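Local coordinates for intracellular protein transport protein USO1 (Saccharomyces cerevisiae S288c, PDB 6LSU) that is required for protein transport from the endoplasmic reticulum to the Golgi complex, acting as a membrane tether with a globular head and a coiled-coil tail, at residues A[278-283]-A[333-338]. Sequence-based numbering, arbitrary orientation.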
ATOM      1  N   GLY A 278     -12.661  13.390 -17.712  1.00 66.49           N
ATOM      2  CA  GLY A 278     -12.252  12.484 -18.802  1.00 61.44           C
ATOM      3  C   GLY A 278     -10.840  11.966 -18.643  1.00 63.14           C
ATOM      4  O   GLY A 278     -10.310  11.539 -19.665  1.00 67.70           O
ATOM      5  N   ASN A 279     -10.319  11.853 -17.411  1.00 67.86           N
ATOM      6  CA  ASN A 279      -8.984  11.259 -17.110  1.00 70.52           C
ATOM      7  C   ASN A 279      -9.017   9.713 -17.071  1.00 70.07           C
ATOM      8  O   ASN A 279      -8.060   9.098 -17.621  1.00 68.57           O
ATOM      9  CB  ASN A 279      -8.434  11.843 -15.815  1.00 70.19           C
ATOM     10  CG  ASN A 279      -8.073  13.293 -15.994  1.00 70.53           C
ATOM     11  OD1 ASN A 279      -7.204  13.609 -16.826  1.00 72.76           O
ATOM     12  ND2 ASN A 279      -8.725  14.152 -15.222  1.00 71.06           N
ATOM     13  N   LEU A 280     -10.052   9.089 -16.492  1.00 59.79           N
ATOM     14  CA  LEU A 280     -10.125   7.612 -16.350  1.00 65.45           C
ATOM     15  C   LEU A 280      -9.677   6.897 -17.621  1.00 67.25           C
ATOM     16  O   LEU A 280      -8.834   6.012 -17.557  1.00 71.25           O
ATOM     17  CB  LEU A 280     -11.535   7.172 -15.967  1.00 66.23           C
ATOM     18  CG  LEU A 280     -11.869   7.387 -14.503  1.00 70.27           C
ATOM     19  CD1 LEU A 280     -13.107   6.592 -14.125  1.00 73.62           C
ATOM     20  CD2 LEU A 280     -10.676   7.008 -13.635  1.00 73.14           C
ATOM     21  N   PRO A 281     -10.209   7.223 -18.816  1.00 65.18           N
ATOM     22  CA  PRO A 281      -9.813   6.507 -20.032  1.00 62.11           C
ATOM     23  C   PRO A 281      -8.297   6.587 -20.260  1.00 62.81           C
ATOM     24  O   PRO A 281      -7.718   5.655 -20.752  1.00 65.89           O
ATOM     25  CB  PRO A 281     -10.529   7.245 -21.156  1.00 60.24           C
ATOM     26  CG  PRO A 281     -11.622   8.012 -20.473  1.00 65.70           C
ATOM     27  CD  PRO A 281     -11.129   8.334 -19.082  1.00 64.62           C
ATOM     28  N   LYS A 282      -7.705   7.719 -19.886  1.00 64.08           N
ATOM     29  CA  LYS A 282      -6.248   7.990 -20.015  1.00 66.65           C
ATOM     30  C   LYS A 282      -5.461   7.098 -19.042  1.00 62.41           C
ATOM     31  O   LYS A 282      -4.486   6.491 -19.472  1.00 56.63           O
ATOM     32  CB  LYS A 282      -5.976   9.477 -19.772  1.00 66.50           C
ATOM     33  CG  LYS A 282      -6.317  10.356 -20.963  1.00 72.59           C
ATOM     34  CD  LYS A 282      -6.904  11.691 -20.588  1.00 74.86           C
ATOM     35  CE  LYS A 282      -6.848  12.666 -21.735  1.00 76.25           C
ATOM     36  NZ  LYS A 282      -6.888  14.048 -21.205  1.00 85.16           N
ATOM     37  N   LEU A 283      -5.884   7.049 -17.777  1.00 61.59           N
ATOM     38  CA  LEU A 283      -5.250   6.249 -16.694  1.00 59.99           C
ATOM     39  C   LEU A 283      -5.382   4.753 -17.031  1.00 59.63           C
ATOM     40  O   LEU A 283      -4.376   4.026 -16.955  1.00 60.40           O
ATOM     41  CB  LEU A 283      -5.957   6.601 -15.387  1.00 60.38           C
ATOM     42  CG  LEU A 283      -5.313   6.037 -14.133  1.00 63.32           C
ATOM     43  CD1 LEU A 283      -3.872   6.467 -14.059  1.00 65.95           C
ATOM     44  CD2 LEU A 283      -6.058   6.513 -12.901  1.00 68.48           C
ATOM     45  N   LEU A 333     -16.226   2.105 -12.057  1.00 65.62           N
ATOM     46  CA  LEU A 333     -16.889   0.893 -12.580  1.00 69.91           C
ATOM     47  C   LEU A 333     -17.437   1.189 -13.976  1.00 74.52           C
ATOM     48  O   LEU A 333     -17.407   0.262 -14.822  1.00 72.97           O
ATOM     49  CB  LEU A 333     -17.989   0.449 -11.620  1.00 69.71           C
ATOM     50  CG  LEU A 333     -17.613  -0.709 -10.709  1.00 78.50           C
ATOM     51  CD1 LEU A 333     -18.865  -1.198 -10.018  1.00 86.58           C
ATOM     52  CD2 LEU A 333     -16.973  -1.856 -11.478  1.00 77.42           C
ATOM     53  N   ASP A 334     -17.809   2.448 -14.217  1.00 75.27           N
ATOM     54  CA  ASP A 334     -18.336   2.949 -15.510  1.00 81.49           C
ATOM     55  C   ASP A 334     -17.189   3.223 -16.494  1.00 80.55           C
ATOM     56  O   ASP A 334     -17.416   3.989 -17.454  1.00 91.27           O
ATOM     57  CB  ASP A 334     -19.158   4.229 -15.320  1.00 89.76           C
ATOM     58  CG  ASP A 334     -20.042   4.557 -16.515  1.00 94.58           C
ATOM     59  OD1 ASP A 334     -20.167   3.671 -17.412  1.00 96.63           O
ATOM     60  OD2 ASP A 334     -20.613   5.671 -16.532  1.00 96.22           O
ATOM     61  N   SER A 335     -16.013   2.637 -16.290  1.00 77.39           N
ATOM     62  CA  SER A 335     -14.885   2.681 -17.258  1.00 78.08           C
ATOM     63  C   SER A 335     -14.289   1.279 -17.389  1.00 68.34           C
ATOM     64  O   SER A 335     -14.939   0.339 -16.920  1.00 65.69           O
ATOM     65  CB  SER A 335     -13.852   3.716 -16.848  1.00 77.95           C
ATOM     66  OG  SER A 335     -13.106   3.302 -15.713  1.00 83.97           O
ATOM     67  N   SER A 336     -13.110   1.149 -17.999  1.00 64.82           N
ATOM     68  CA  SER A 336     -12.399  -0.153 -18.100  1.00 74.67           C
ATOM     69  C   SER A 336     -11.469  -0.398 -16.892  1.00 68.86           C
ATOM     70  O   SER A 336     -10.813  -1.443 -16.866  1.00 69.69           O
ATOM     71  CB  SER A 336     -11.688  -0.281 -19.435  1.00 81.87           C
ATOM     72  OG  SER A 336     -10.986   0.909 -19.787  1.00 88.08           O
ATOM     73  N   VAL A 337     -11.450   0.467 -15.876  1.00 65.46           N
ATOM     74  CA  VAL A 337     -10.324   0.477 -14.893  1.00 65.89           C
ATOM     75  C   VAL A 337     -10.320  -0.836 -14.103  1.00 60.76           C
ATOM     76  O   VAL A 337      -9.252  -1.459 -14.045  1.00 56.70           O
ATOM     77  CB  VAL A 337     -10.307   1.717 -13.984  1.00 67.67           C
ATOM     78  CG1 VAL A 337      -9.078   1.704 -13.093  1.00 69.96           C
ATOM     79  CG2 VAL A 337     -10.301   2.991 -14.789  1.00 70.48           C
ATOM     80  N   LEU A 338     -11.463  -1.271 -13.581  1.00 59.48           N
ATOM     81  CA  LEU A 338     -11.592  -2.519 -12.784  1.00 58.16           C
ATOM     82  C   LEU A 338     -11.076  -3.704 -13.576  1.00 58.66           C
ATOM     83  O   LEU A 338     -10.329  -4.544 -13.012  1.00 80.15           O
ATOM     84  CB  LEU A 338     -13.043  -2.806 -12.412  1.00 59.81           C
ATOM     85  CG  LEU A 338     -13.215  -4.049 -11.523  1.00 66.89           C
ATOM     86  CD1 LEU A 338     -12.397  -3.924 -10.238  1.00 65.13           C
ATOM     87  CD2 LEU A 338     -14.690  -4.300 -11.193  1.00 59.56           C
TER
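Leu-280, on helix 280-287, divides its two methyls between Ser-335, just before the turn into helix 337-346, and Val-337, where that helix begins. With CG beside its own backbone N (chi1 -78°), the leucine sends CD1 to 3.7 Å from Ser-335 OG, while CD2 meets CG2 of Val-337 at 4.2 Å. The leucine and valine side chains cross at about a right angle and meet through these two methyls. Val-337 keeps CG1 anti to its backbone N, which leaves CG2 as the branch turned to the leucine; it is buried and also touches Val-314 of helix 301-317, and a short beta-branched side chain suits it. Leu-280 also packs on Leu-275 of helix 268-276. Ser-335 suits the helix start because its OG, held between backbone N and carbonyl carbon (chi1 72°), reaches forward to accept from Val-337 N at 3.3 Å in a capping bond, and it also hydrogen-bonds to Leu-332 O behind it in the chain. Replacing the serine by alanine removes the hydroxyl, which would probably leave Val-337 N without its capping partner, Leu-332 O without this hydrogen bond and CD1 of Leu-280 without its nearest neighbour across the contact. No hydrogen bond links the two segments: neighbouring armadillo repeats 5 and 6 of the globular head meet here by van der Waals packing, the serine hydroxyl being bonded to Leu-332 and Val-337, on its own side of the contact.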